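Local coordinates for protein polyphosphate kinase (Porphyromonas gingivalis, PDB 2O8R) that probably catalyses the reversible transfer of the terminal phosphate of ATP onto a growing polyphosphate chain, at residues 21-26 / 665-670; 137-142 / 187-192; 208-213 / 298-303; 653-658 / 675-680. The protein carries 3 engineered substitutions. All coordinates share one frame; numbering follows the deposited sequence.

Contact 1 of 4, residues 21-26 / 665-670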
loop_
_atom_site.group_PDB
_atom_site.type_symbol
_atom_site.label_atom_id
_atom_site.label_comp_id
_atom_site.label_asym_id
_atom_site.label_seq_id
_atom_site.Cartn_x
_atom_site.Cartn_y
_atom_site.Cartn_z
ATOM N N ASN A 21 9.772 17.270 21.829
ATOM C CA ASN A 21 10.301 15.938 21.604
ATOM C C ASN A 21 10.972 15.372 22.848
ATOM O O ASN A 21 10.983 14.157 23.040
ATOM C CB ASN A 21 11.192 15.859 20.366
ATOM C CG ASN A 21 10.863 14.656 19.494
ATOM O OD1 ASN A 21 9.723 14.183 19.457
ATOM N ND2 ASN A 21 11.862 14.155 18.787
ATOM N N GLU A 22 11.485 16.249 23.710
ATOM C CA GLU A 22 11.929 15.842 25.048
ATOM C C GLU A 22 10.783 15.182 25.838
ATOM O O GLU A 22 10.972 14.141 26.466
ATOM C CB GLU A 22 12.476 17.044 25.814
ATOM C CG GLU A 22 12.736 16.803 27.298
ATOM C CD GLU A 22 14.217 16.824 27.685
ATOM O OE1 GLU A 22 14.492 16.832 28.907
ATOM O OE2 GLU A 22 15.101 16.837 26.791
ATOM N N ARG A 23 9.593 15.775 25.788
ATOM C CA ARG A 23 8.434 15.215 26.473
ATOM C C ARG A 23 7.992 13.861 25.883
ATOM O O ARG A 23 7.453 13.005 26.599
ATOM C CB ARG A 23 7.290 16.220 26.464
ATOM C CG ARG A 23 5.983 15.691 27.015
ATOM C CD ARG A 23 6.101 15.334 28.482
ATOM N NE ARG A 23 4.861 14.747 28.974
ATOM C CZ ARG A 23 4.662 13.444 29.145
ATOM N NH1 ARG A 23 5.625 12.586 28.857
ATOM N NH2 ARG A 23 3.501 13.003 29.611
ATOM N N VAL A 24 8.220 13.673 24.583
ATOM C CA VAL A 24 7.954 12.386 23.934
ATOM C C VAL A 24 8.947 11.342 24.459
ATOM O O VAL A 24 8.562 10.237 24.848
ATOM C CB VAL A 24 8.022 12.496 22.389
ATOM C CG1 VAL A 24 7.782 11.146 21.742
ATOM C CG2 VAL A 24 6.989 13.478 21.892
ATOM N N LEU A 25 10.221 11.721 24.499
ATOM C CA LEU A 25 11.263 10.896 25.104
ATOM C C LEU A 25 10.939 10.537 26.555
ATOM O O LEU A 25 11.270 9.452 27.016
ATOM C CB LEU A 25 12.622 11.597 25.021
ATOM C CG LEU A 25 13.866 10.767 25.345
ATOM C CD1 LEU A 25 13.752 9.365 24.795
ATOM C CD2 LEU A 25 15.098 11.436 24.788
HETATM N N MSE A 26 10.289 11.449 27.271
HETATM C CA MSE A 26 9.899 11.182 28.650
HETATM C C MSE A 26 8.846 10.087 28.798
HETATM O O MSE A 26 8.926 9.295 29.745
HETATM C CB MSE A 26 9.448 12.455 29.337
HETATM C CG MSE A 26 10.610 13.314 29.754
HETATM SE SE MSE A 26 10.113 15.169 30.065
HETATM C CE MSE A 26 11.758 15.708 30.996
ATOM N N ASN A 665 9.799 20.511 30.886
ATOM C CA ASN A 665 8.574 19.760 31.050
ATOM C C ASN A 665 8.495 19.287 32.498
ATOM O O ASN A 665 9.247 18.404 32.929
ATOM C CB ASN A 665 8.559 18.589 30.081
ATOM C CG ASN A 665 8.391 19.023 28.627
ATOM O OD1 ASN A 665 7.332 19.520 28.240
ATOM N ND2 ASN A 665 9.424 18.796 27.805
ATOM N N ILE A 666 7.609 19.914 33.260
ATOM C CA ILE A 666 7.449 19.582 34.663
ATOM C C ILE A 666 6.101 18.888 34.892
ATOM O O ILE A 666 5.048 19.483 34.658
ATOM C CB ILE A 666 7.544 20.850 35.556
ATOM C CG1 ILE A 666 8.713 21.747 35.144
ATOM C CG2 ILE A 666 7.733 20.464 36.972
ATOM C CD1 ILE A 666 10.053 21.102 35.311
ATOM N N TYR A 667 6.150 17.629 35.331
ATOM C CA TYR A 667 4.947 16.844 35.639
ATOM C C TYR A 667 4.144 17.485 36.753
ATOM O O TYR A 667 4.676 17.815 37.815
ATOM C CB TYR A 667 5.291 15.417 36.097
ATOM C CG TYR A 667 5.606 14.408 35.025
ATOM C CD1 TYR A 667 4.602 13.863 34.220
ATOM C CD2 TYR A 667 6.910 13.961 34.844
ATOM C CE1 TYR A 667 4.905 12.918 33.237
ATOM C CE2 TYR A 667 7.223 13.019 33.862
ATOM C CZ TYR A 667 6.222 12.501 33.066
ATOM O OH TYR A 667 6.558 11.565 32.106
ATOM N N LYS A 668 2.849 17.618 36.518
ATOM C CA LYS A 668 1.946 18.180 37.505
ATOM C C LYS A 668 1.456 17.157 38.535
ATOM O O LYS A 668 0.281 17.160 38.897
ATOM C CB LYS A 668 0.792 18.846 36.775
ATOM C CG LYS A 668 1.314 19.877 35.775
ATOM C CD LYS A 668 0.256 20.357 34.803
ATOM C CE LYS A 668 -0.861 21.064 35.522
ATOM N NZ LYS A 668 -1.710 21.779 34.531
ATOM N N HIS A 669 2.367 16.300 39.011
ATOM C CA HIS A 669 2.037 15.233 39.963
ATOM C C HIS A 669 1.655 15.796 41.313
ATOM O O HIS A 669 2.242 16.779 41.750
ATOM C CB HIS A 669 3.233 14.304 40.177
ATOM C CG HIS A 669 3.609 13.512 38.970
ATOM N ND1 HIS A 669 2.695 13.160 37.998
ATOM C CD2 HIS A 669 4.793 12.982 38.589
ATOM C CE1 HIS A 669 3.309 12.471 37.053
ATOM N NE2 HIS A 669 4.581 12.344 37.388
ATOM N N ASN A 670 0.702 15.151 41.984
ATOM C CA ASN A 670 0.253 15.610 43.296
ATOM C C ASN A 670 -0.466 14.538 44.119
ATOM O O ASN A 670 -1.688 14.412 44.051
ATOM C CB ASN A 670 -0.646 16.831 43.118
ATOM C CG ASN A 670 -0.881 17.588 44.410
ATOM O OD1 ASN A 670 -1.251 17.015 45.438
ATOM N ND2 ASN A 670 -0.696 18.898 44.351
HETATM O O HOH W 1 12.527 18.727 29.952
#

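Contact 2 of 4, residues 137-142 / 187-192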
loop_
_atom_site.group_PDB
_atom_site.type_symbol
_atom_site.label_atom_id
_atom_site.label_comp_id
_atom_site.label_asym_id
_atom_site.label_seq_id
_atom_site.Cartn_x
_atom_site.Cartn_y
_atom_site.Cartn_z
ATOM N N GLU A 137 20.699 -18.319 3.286
ATOM C CA GLU A 137 19.584 -18.486 2.359
ATOM C C GLU A 137 18.742 -17.228 2.170
ATOM O O GLU A 137 18.160 -17.036 1.108
ATOM C CB GLU A 137 18.672 -19.634 2.789
ATOM C CG GLU A 137 19.304 -21.008 2.827
ATOM C CD GLU A 137 18.334 -22.066 3.348
ATOM O OE1 GLU A 137 17.239 -21.695 3.836
ATOM O OE2 GLU A 137 18.659 -23.270 3.270
ATOM N N GLU A 138 18.664 -16.380 3.192
ATOM C CA GLU A 138 17.712 -15.262 3.172
ATOM C C GLU A 138 18.320 -13.853 3.102
ATOM O O GLU A 138 17.819 -13.004 2.371
ATOM C CB GLU A 138 16.773 -15.353 4.376
ATOM C CG GLU A 138 15.974 -16.640 4.447
ATOM C CD GLU A 138 14.636 -16.549 3.752
ATOM O OE1 GLU A 138 14.381 -15.543 3.057
ATOM O OE2 GLU A 138 13.828 -17.488 3.909
ATOM N N ILE A 139 19.370 -13.592 3.874
ATOM C CA ILE A 139 20.000 -12.268 3.858
ATOM C C ILE A 139 20.957 -12.092 2.685
ATOM O O ILE A 139 20.810 -11.170 1.884
ATOM C CB ILE A 139 20.795 -11.984 5.140
ATOM C CG1 ILE A 139 19.881 -12.035 6.362
ATOM C CG2 ILE A 139 21.476 -10.634 5.037
ATOM C CD1 ILE A 139 20.573 -11.686 7.638
ATOM N N PHE A 140 21.937 -12.984 2.598
ATOM C CA PHE A 140 23.009 -12.867 1.613
ATOM C C PHE A 140 22.524 -12.544 0.197
ATOM O O PHE A 140 23.050 -11.628 -0.421
ATOM C CB PHE A 140 23.916 -14.105 1.628
ATOM C CG PHE A 140 25.099 -13.998 0.727
ATOM C CD1 PHE A 140 26.270 -13.407 1.174
ATOM C CD2 PHE A 140 25.044 -14.484 -0.578
ATOM C CE1 PHE A 140 27.374 -13.297 0.348
ATOM C CE2 PHE A 140 26.138 -14.379 -1.413
ATOM C CZ PHE A 140 27.312 -13.783 -0.946
ATOM N N PRO A 141 21.522 -13.278 -0.318
ATOM C CA PRO A 141 21.035 -12.939 -1.673
ATOM C C PRO A 141 20.535 -11.499 -1.841
ATOM O O PRO A 141 20.351 -11.050 -2.965
ATOM C CB PRO A 141 19.867 -13.909 -1.893
ATOM C CG PRO A 141 20.063 -15.011 -0.895
ATOM C CD PRO A 141 20.816 -14.444 0.259
ATOM N N LEU A 142 20.324 -10.787 -0.736
ATOM C CA LEU A 142 19.811 -9.423 -0.789
ATOM C C LEU A 142 20.910 -8.382 -0.512
ATOM O O LEU A 142 20.651 -7.190 -0.372
ATOM C CB LEU A 142 18.647 -9.269 0.197
ATOM C CG LEU A 142 17.375 -10.124 0.037
ATOM C CD1 LEU A 142 16.312 -9.694 1.041
ATOM C CD2 LEU A 142 16.819 -10.025 -1.369
ATOM N N ASP A 187 14.283 -3.490 3.198
ATOM C CA ASP A 187 13.284 -3.390 2.153
ATOM C C ASP A 187 12.748 -4.767 1.768
ATOM O O ASP A 187 11.798 -4.878 1.000
ATOM C CB ASP A 187 13.894 -2.708 0.927
ATOM C CG ASP A 187 15.203 -3.363 0.466
ATOM O OD1 ASP A 187 15.579 -4.433 0.995
ATOM O OD2 ASP A 187 15.863 -2.798 -0.433
ATOM N N GLY A 188 13.394 -5.816 2.266
ATOM C CA GLY A 188 13.016 -7.187 1.939
ATOM C C GLY A 188 12.943 -8.114 3.145
ATOM O O GLY A 188 12.415 -9.216 3.052
ATOM N N LEU A 189 13.482 -7.668 4.277
ATOM C CA LEU A 189 13.477 -8.459 5.502
ATOM C C LEU A 189 13.060 -7.585 6.685
ATOM O O LEU A 189 13.106 -6.360 6.597
ATOM C CB LEU A 189 14.871 -9.033 5.747
ATOM C CG LEU A 189 15.347 -10.212 4.901
ATOM C CD1 LEU A 189 16.594 -10.772 5.529
ATOM C CD2 LEU A 189 14.280 -11.272 4.828
ATOM N N PRO A 190 12.637 -8.200 7.794
ATOM C CA PRO A 190 12.314 -7.362 8.932
ATOM C C PRO A 190 13.572 -6.877 9.656
ATOM O O PRO A 190 14.624 -7.530 9.592
ATOM C CB PRO A 190 11.527 -8.305 9.837
ATOM C CG PRO A 190 12.069 -9.633 9.542
ATOM C CD PRO A 190 12.433 -9.628 8.088
ATOM N N ARG A 191 13.452 -5.736 10.334
ATOM C CA ARG A 191 14.547 -5.181 11.124
ATOM C C ARG A 191 14.862 -6.147 12.246
ATOM O O ARG A 191 16.032 -6.368 12.575
ATOM C CB ARG A 191 14.146 -3.827 11.713
ATOM C CG ARG A 191 15.245 -3.113 12.474
ATOM C CD ARG A 191 16.453 -2.791 11.592
ATOM N NE ARG A 191 17.583 -2.296 12.383
ATOM C CZ ARG A 191 17.756 -1.026 12.745
ATOM N NH1 ARG A 191 16.885 -0.085 12.400
ATOM N NH2 ARG A 191 18.816 -0.687 13.450
ATOM N N PHE A 192 13.803 -6.729 12.811
ATOM C CA PHE A 192 13.923 -7.679 13.909
ATOM C C PHE A 192 13.579 -9.089 13.463
ATOM O O PHE A 192 12.525 -9.320 12.875
ATOM C CB PHE A 192 13.067 -7.231 15.083
ATOM C CG PHE A 192 13.388 -5.846 15.542
ATOM C CD1 PHE A 192 14.571 -5.590 16.226
ATOM C CD2 PHE A 192 12.535 -4.791 15.250
ATOM C CE1 PHE A 192 14.888 -4.308 16.636
ATOM C CE2 PHE A 192 12.844 -3.510 15.655
ATOM C CZ PHE A 192 14.025 -3.266 16.348
#

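Contact 3 of 4, residues 208-213 / 298-303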
loop_
_atom_site.group_PDB
_atom_site.type_symbol
_atom_site.label_atom_id
_atom_site.label_comp_id
_atom_site.label_asym_id
_atom_site.label_seq_id
_atom_site.Cartn_x
_atom_site.Cartn_y
_atom_site.Cartn_z
ATOM N N PHE A 208 18.569 -7.894 15.746
ATOM C CA PHE A 208 18.664 -6.882 14.686
ATOM C C PHE A 208 19.203 -7.556 13.433
ATOM O O PHE A 208 20.127 -8.377 13.496
ATOM C CB PHE A 208 19.631 -5.754 15.064
ATOM C CG PHE A 208 19.136 -4.852 16.173
ATOM C CD1 PHE A 208 18.557 -3.625 15.880
ATOM C CD2 PHE A 208 19.280 -5.211 17.502
ATOM C CE1 PHE A 208 18.120 -2.784 16.892
ATOM C CE2 PHE A 208 18.850 -4.373 18.514
ATOM C CZ PHE A 208 18.268 -3.157 18.209
ATOM N N LEU A 209 18.631 -7.206 12.296
ATOM C CA LEU A 209 19.132 -7.691 11.026
ATOM C C LEU A 209 20.621 -7.383 10.869
ATOM O O LEU A 209 21.397 -8.267 10.491
ATOM C CB LEU A 209 18.338 -7.067 9.884
ATOM C CG LEU A 209 18.420 -7.703 8.501
ATOM C CD1 LEU A 209 18.316 -9.214 8.604
ATOM C CD2 LEU A 209 17.307 -7.125 7.613
ATOM N N GLU A 210 21.025 -6.149 11.188
ATOM C CA GLU A 210 22.418 -5.724 10.964
ATOM C C GLU A 210 23.406 -6.467 11.847
ATOM O O GLU A 210 24.567 -6.617 11.481
ATOM C CB GLU A 210 22.605 -4.203 11.093
ATOM C CG GLU A 210 22.452 -3.630 12.507
ATOM C CD GLU A 210 21.022 -3.198 12.832
ATOM O OE1 GLU A 210 20.065 -3.807 12.302
ATOM O OE2 GLU A 210 20.860 -2.247 13.631
ATOM N N ASP A 211 22.937 -6.939 13.000
ATOM C CA ASP A 211 23.761 -7.768 13.866
ATOM C C ASP A 211 24.091 -9.104 13.183
ATOM O O ASP A 211 25.246 -9.515 13.133
ATOM C CB ASP A 211 23.080 -7.973 15.221
ATOM C CG ASP A 211 23.305 -6.807 16.180
ATOM O OD1 ASP A 211 24.149 -5.935 15.900
ATOM O OD2 ASP A 211 22.638 -6.771 17.230
ATOM N N ILE A 212 23.079 -9.752 12.622
ATOM C CA ILE A 212 23.289 -10.986 11.888
ATOM C C ILE A 212 24.315 -10.797 10.788
ATOM O O ILE A 212 25.243 -11.597 10.666
ATOM C CB ILE A 212 21.988 -11.545 11.289
ATOM C CG1 ILE A 212 20.925 -11.696 12.396
ATOM C CG2 ILE A 212 22.284 -12.890 10.554
ATOM C CD1 ILE A 212 19.502 -11.820 11.856
ATOM N N ILE A 213 24.155 -9.737 10.004
ATOM C CA ILE A 213 25.111 -9.436 8.942
ATOM C C ILE A 213 26.543 -9.309 9.499
ATOM O O ILE A 213 27.467 -9.950 9.005
ATOM C CB ILE A 213 24.693 -8.192 8.130
ATOM C CG1 ILE A 213 23.403 -8.496 7.349
ATOM C CG2 ILE A 213 25.816 -7.782 7.179
ATOM C CD1 ILE A 213 22.942 -7.387 6.411
ATOM N N GLY A 298 24.932 6.125 19.334
ATOM C CA GLY A 298 24.995 4.787 19.896
ATOM C C GLY A 298 25.167 3.690 18.873
ATOM O O GLY A 298 25.408 3.943 17.690
ATOM N N ASN A 299 25.027 2.460 19.339
ATOM C CA ASN A 299 25.415 1.297 18.554
ATOM C C ASN A 299 24.375 0.805 17.542
ATOM O O ASN A 299 24.712 0.055 16.620
ATOM C CB ASN A 299 25.800 0.171 19.498
ATOM C CG ASN A 299 26.704 -0.815 18.857
ATOM O OD1 ASN A 299 26.261 -1.867 18.410
ATOM N ND2 ASN A 299 27.990 -0.482 18.785
ATOM N N TYR A 300 23.116 1.216 17.729
ATOM C CA TYR A 300 22.037 0.932 16.773
ATOM C C TYR A 300 21.378 2.223 16.311
ATOM O O TYR A 300 21.029 3.066 17.136
ATOM C CB TYR A 300 20.984 -0.002 17.375
ATOM C CG TYR A 300 21.554 -1.318 17.811
ATOM C CD1 TYR A 300 21.737 -2.352 16.900
ATOM C CD2 TYR A 300 21.936 -1.526 19.136
ATOM C CE1 TYR A 300 22.280 -3.574 17.300
ATOM C CE2 TYR A 300 22.478 -2.733 19.544
ATOM C CZ TYR A 300 22.643 -3.755 18.623
ATOM O OH TYR A 300 23.175 -4.952 19.030
ATOM N N VAL A 301 21.222 2.374 14.996
ATOM C CA VAL A 301 20.620 3.576 14.427
ATOM C C VAL A 301 19.282 3.298 13.738
ATOM O O VAL A 301 18.887 2.144 13.543
ATOM C CB VAL A 301 21.571 4.298 13.437
ATOM C CG1 VAL A 301 22.886 4.666 14.120
ATOM C CG2 VAL A 301 21.820 3.461 12.197
ATOM N N ASN A 302 18.598 4.372 13.368
ATOM C CA ASN A 302 17.287 4.292 12.734
ATOM C C ASN A 302 16.279 3.579 13.619
ATOM O O ASN A 302 15.514 2.732 13.159
ATOM C CB ASN A 302 17.379 3.603 11.384
ATOM C CG ASN A 302 16.480 4.225 10.367
ATOM O OD1 ASN A 302 16.817 5.254 9.777
ATOM N ND2 ASN A 302 15.329 3.603 10.135
ATOM N N LEU A 303 16.276 3.946 14.894
ATOM C CA LEU A 303 15.506 3.215 15.876
ATOM C C LEU A 303 14.008 3.500 15.852
ATOM O O LEU A 303 13.290 3.074 16.747
ATOM C CB LEU A 303 16.076 3.433 17.264
ATOM C CG LEU A 303 17.353 2.646 17.512
ATOM C CD1 LEU A 303 17.916 3.049 18.858
ATOM C CD2 LEU A 303 17.060 1.163 17.482
#

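Contact 4 of 4, residues 653-658 / 675-680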
loop_
_atom_site.group_PDB
_atom_site.type_symbol
_atom_site.label_atom_id
_atom_site.label_comp_id
_atom_site.label_asym_id
_atom_site.label_seq_id
_atom_site.Cartn_x
_atom_site.Cartn_y
_atom_site.Cartn_z
ATOM N N ASN A 653 -3.258 15.057 36.714
ATOM C CA ASN A 653 -2.002 15.001 37.475
ATOM C C ASN A 653 -1.101 13.807 37.155
ATOM O O ASN A 653 -0.188 13.524 37.931
ATOM C CB ASN A 653 -2.281 15.000 38.981
ATOM C CG ASN A 653 -3.391 14.047 39.372
ATOM O OD1 ASN A 653 -3.719 13.116 38.643
ATOM N ND2 ASN A 653 -3.980 14.279 40.530
ATOM N N ILE A 654 -1.351 13.100 36.047
ATOM C CA ILE A 654 -0.533 11.919 35.726
ATOM C C ILE A 654 0.349 12.089 34.488
ATOM O O ILE A 654 1.515 11.734 34.516
ATOM C CB ILE A 654 -1.355 10.591 35.716
ATOM C CG1 ILE A 654 -1.310 9.957 37.090
ATOM C CG2 ILE A 654 -0.740 9.559 34.813
ATOM C CD1 ILE A 654 -2.397 10.388 37.976
ATOM N N LYS A 655 -0.199 12.658 33.425
ATOM C CA LYS A 655 0.553 12.849 32.185
ATOM C C LYS A 655 0.901 14.307 31.943
ATOM O O LYS A 655 1.934 14.602 31.344
ATOM C CB LYS A 655 -0.214 12.281 30.973
ATOM C CG LYS A 655 -0.293 10.742 30.962
ATOM C CD LYS A 655 1.081 10.130 31.223
ATOM C CE LYS A 655 1.030 8.627 31.363
ATOM N NZ LYS A 655 1.092 7.930 30.046
ATOM N N ALA A 656 0.031 15.204 32.408
ATOM C CA ALA A 656 0.156 16.639 32.136
ATOM C C ALA A 656 1.443 17.206 32.656
ATOM O O ALA A 656 1.902 16.854 33.751
ATOM C CB ALA A 656 -1.012 17.423 32.730
ATOM N N CYS A 657 2.046 18.096 31.875
ATOM C CA CYS A 657 3.245 18.803 32.308
ATOM C C CYS A 657 3.081 20.311 32.152
ATOM O O CYS A 657 2.509 20.784 31.170
ATOM C CB CYS A 657 4.464 18.323 31.518
ATOM S SG CYS A 657 5.080 16.696 32.010
ATOM N N ARG A 658 3.586 21.062 33.126
ATOM C CA ARG A 658 3.582 22.501 33.046
ATOM C C ARG A 658 4.937 22.868 32.497
ATOM O O ARG A 658 5.917 22.154 32.712
ATOM C CB ARG A 658 3.292 23.162 34.400
ATOM C CG ARG A 658 4.422 23.091 35.383
ATOM C CD ARG A 658 4.086 23.788 36.695
ATOM N NE ARG A 658 5.021 23.356 37.737
ATOM C CZ ARG A 658 6.191 23.944 37.982
ATOM N NH1 ARG A 658 6.567 25.020 37.286
ATOM N NH2 ARG A 658 6.979 23.465 38.937
ATOM N N PRO A 675 -5.630 10.681 41.895
ATOM C CA PRO A 675 -5.055 10.540 40.562
ATOM C C PRO A 675 -6.077 10.683 39.444
ATOM O O PRO A 675 -7.168 10.099 39.489
ATOM C CB PRO A 675 -4.484 9.121 40.576
ATOM C CG PRO A 675 -5.133 8.452 41.723
ATOM C CD PRO A 675 -5.330 9.511 42.732
ATOM N N VAL A 676 -5.723 11.493 38.462
ATOM C CA VAL A 676 -6.568 11.691 37.304
ATOM C C VAL A 676 -5.683 11.818 36.079
ATOM O O VAL A 676 -4.807 12.691 36.008
ATOM C CB VAL A 676 -7.531 12.912 37.460
ATOM C CG1 VAL A 676 -6.894 14.012 38.225
ATOM C CG2 VAL A 676 -8.018 13.425 36.103
ATOM N N ARG A 677 -5.881 10.896 35.143
ATOM C CA ARG A 677 -5.280 11.031 33.837
ATOM C C ARG A 677 -6.387 11.260 32.805
ATOM O O ARG A 677 -7.364 10.493 32.690
ATOM C CB ARG A 677 -4.314 9.883 33.523
ATOM C CG ARG A 677 -4.666 9.008 32.390
ATOM C CD ARG A 677 -3.455 8.227 31.914
ATOM N NE ARG A 677 -3.729 7.618 30.615
ATOM C CZ ARG A 677 -4.437 6.508 30.445
ATOM N NH1 ARG A 677 -4.935 5.871 31.494
ATOM N NH2 ARG A 677 -4.647 6.033 29.223
ATOM N N ALA A 678 -6.234 12.374 32.098
ATOM C CA ALA A 678 -7.309 12.955 31.322
ATOM C C ALA A 678 -7.895 12.004 30.282
ATOM O O ALA A 678 -9.105 12.004 30.064
ATOM C CB ALA A 678 -6.854 14.269 30.687
ATOM N N GLN A 679 -7.047 11.183 29.664
ATOM C CA GLN A 679 -7.505 10.301 28.601
ATOM C C GLN A 679 -8.304 9.122 29.144
ATOM O O GLN A 679 -9.237 8.643 28.489
ATOM C CB GLN A 679 -6.357 9.888 27.664
ATOM C CG GLN A 679 -5.945 11.031 26.698
ATOM C CD GLN A 679 -4.798 10.672 25.735
ATOM O OE1 GLN A 679 -4.382 9.519 25.623
ATOM N NE2 GLN A 679 -4.307 11.666 25.025
ATOM N N ALA A 680 -7.976 8.676 30.353
ATOM C CA ALA A 680 -8.849 7.719 31.036
ATOM C C ALA A 680 -10.149 8.401 31.471
ATOM O O ALA A 680 -11.245 7.961 31.128
ATOM C CB ALA A 680 -8.147 7.094 32.217
#

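Contact 1 of 4, residues 21-26 / 665-670
The helical turn of Arg23 and the strand that starts at Asn665 run in roughly the same direction, their N-to-C vectors 40° apart. Segment 21-26 lies on helix 13-29 of the N-terminal domain, against strand 665-667, an outermost strand of the mixed sheet in the second phospholipase D-like C-terminal domain. The two axes approach to 9.8 Å, and the nearest alpha carbons are Arg23 CA and Asn665 CA at 6.5 Å. Asn665 wedges its amide against the helix surface, with ND2 resting on Arg23 CB (3.6 Å) and beside the methylenes of Glu22. Its polar ends are held by other partners: Ser19 O takes a hydrogen bond from ND2, and Arg589 reaches OD1. The selenium of Met26 (a selenomethionine) lies on Asn665 CB at 3.8 Å, covering the stem of the same side chain. Arg23, with CG anti to the backbone N (chi1 174°) and a bend at the next bond, brings its guanidinium to Tyr667, further along the strand. Tyr667 OH sits over one face of the guanidinium, 3.5 Å from Arg23 NH1, the two planes being inclined by 59°; the pair is packing and not a hydrogen bond. Arg23 NH2 finds its polar partners in Lys655 O and Glu27. Glu22 OE2 forms a salt bridge with Arg93, while one bridging water donates to Glu22 OE1 (2.9 Å) and accepts weakly from Asn665 N (3.4 Å).

Contact 2 of 4, residues 137-142 / 187-192
A backbone bond of 2.7 Å from Leu142 N to Ile139 O closes a 3-10 turn in segment 137-142, which lies on helix 125-139. That turn presents Ile139 and Leu142 together, and Leu189 of the loop 187-192 packs against both. The contact is wholly apolar between side chains, with no hydrogen bond between the segments. Leu189 CD1 touches Ile139 CG1 at 3.6 Å, the two side chains crossing at about a right angle. The branch point of the same leucine, CG, meets the methyl Leu142 CD1 at 4.0 Å. Ile139 has CG1 anti to its carbonyl carbon (chi1 -60°), which sends the longer branch out to meet the leucine methyl. Gly188 continues the loop beside Leu142, with its CA 4.2 Å from Leu142 CD1, while Glu138 O approaches Leu189 CD1 to 4.1 Å. The second subunit flanks this region: its Phe410 packs on Glu138 and Pro190, and its Arg158 on Leu142. Within the middle domain, the contact ties segment 137-142 to the loop leading into strand 192-195. Leu209 of helix 209-214 adjoins both Ile139 and Leu189, and Phe134, earlier in helix 125-139, touches both as well.

Contact 3 of 4, residues 208-213 / 298-303
The rings of Phe208 and Tyr300 lie face to face, their centroids 3.8 Å apart and their planes tilted by only 14°. Tyr300 CD1 stands over the centre of the Phe208 ring, and Phe208 CE2 over that of Tyr300. The opposite face of Tyr300 is approached toward its rim by Asn299 OD1, 4.0 Å above the plane. Two carboxylates gather at the tyrosine edge: Glu210 OE2 lies in plane, 3.4 Å from Tyr300 CD1, and Asp211 comes up beside CE1 and the hydroxyl. Each carboxylate is turned steeply against the ring, that of Asp211 by 68°. At the rim of Phe208, Leu303 CD2 touches CE1 at 4.1 Å. Glu210 reaches the ring with CG between its backbone N and carbonyl carbon (chi1 69°), followed by a bend at the next bond. Its OE2 is also in a salt bridge with Arg191, whose NH2 additionally binds Val301 O, so the arginine links the helix start to the loop. Phe208 is the residue immediately before helix 209-214, and its ring meets Phe192 edge-to-face as well. The contact therefore joins the beginning of that helix, in the middle domain, to the loop following strand 294-297. Tyr300 OH and Asp211 OD2 are hydrogen-bonded at 2.6 Å, and Thr119 OG1 makes a weak further bond to the hydroxyl. Chemically, the stack and the hydroxyl bond together probably restrain the tyrosine ring, and the carboxylate oxygens face the slightly positive C-H rim, an arrangement likely to be electrostatically favourable.

Contact 4 of 4, residues 653-658 / 675-680
Asn653 carries its CG between the backbone N and the carbonyl carbon (chi1 45°), a fold that curls the amide back toward Val676. OD1 thereby accepts a hydrogen bond from Val676 N at 2.6 Å; the approach is nearly straight, 164° at the hydrogen, and uses a lone pair in the carbonyl plane. The backbone of the same asparagine answers in the other direction, Asn653 N donating to Val676 O over 2.9 Å. Side chain and backbone of one asparagine thus hold the N-H and the C=O of Val676; the side-chain oxygen stands in for a backbone carbonyl, without strand pairing. Ile654 N is hydrogen-bonded to Asp652 OD2 and makes at most a weak second bond to Val676 O. Ile654 CD1 lies beside Pro675 CB at 3.6 Å, the two side chains pointing the same way, and Ile654 CB meets Arg677 CB at 3.8 Å. Lys655 and Arg677 run alongside each other, with Lys655 CG 4.2 Å from Arg677 CD. Their charged ends converge on Asp592, Lys655 NZ at OD1 and Arg677 NE at OD2; Glu27 is a second partner of Lys655. Arg677 occupies the N-cap position of helix 678-691, and Asp652 OD1 accepts from Ala678 N. The contact thus fastens the start of that helix to the turn between helix 636-651 and strand 657-659, beside the edge strand 665-667.

The four contacts form two touching pairs. Contacts 1 and 4, centres 11 Å apart, meet where strands 657-659 and 665-667 adjoin in one sheet, with Ile666 O 2.6 Å from Arg658 N, and again where Arg23 reaches Lys655; they interleave along the chain. Contacts 2 and 3, centres 13 Å apart, both belong to the middle domain and are joined by the backbone, Arg191 O lying 2.7 Å from Leu209 N. The pairs stay separate: contacts 1 and 3 come no nearer than about 10 Å between nearest atoms. Contact 1 lies closest to the predicted ATP site, the Arg23 side chain being about 8 Å from the side chain of Arg570 and about 9 Å from that of Asn48, whereas contacts 2 and 3 are remote from it.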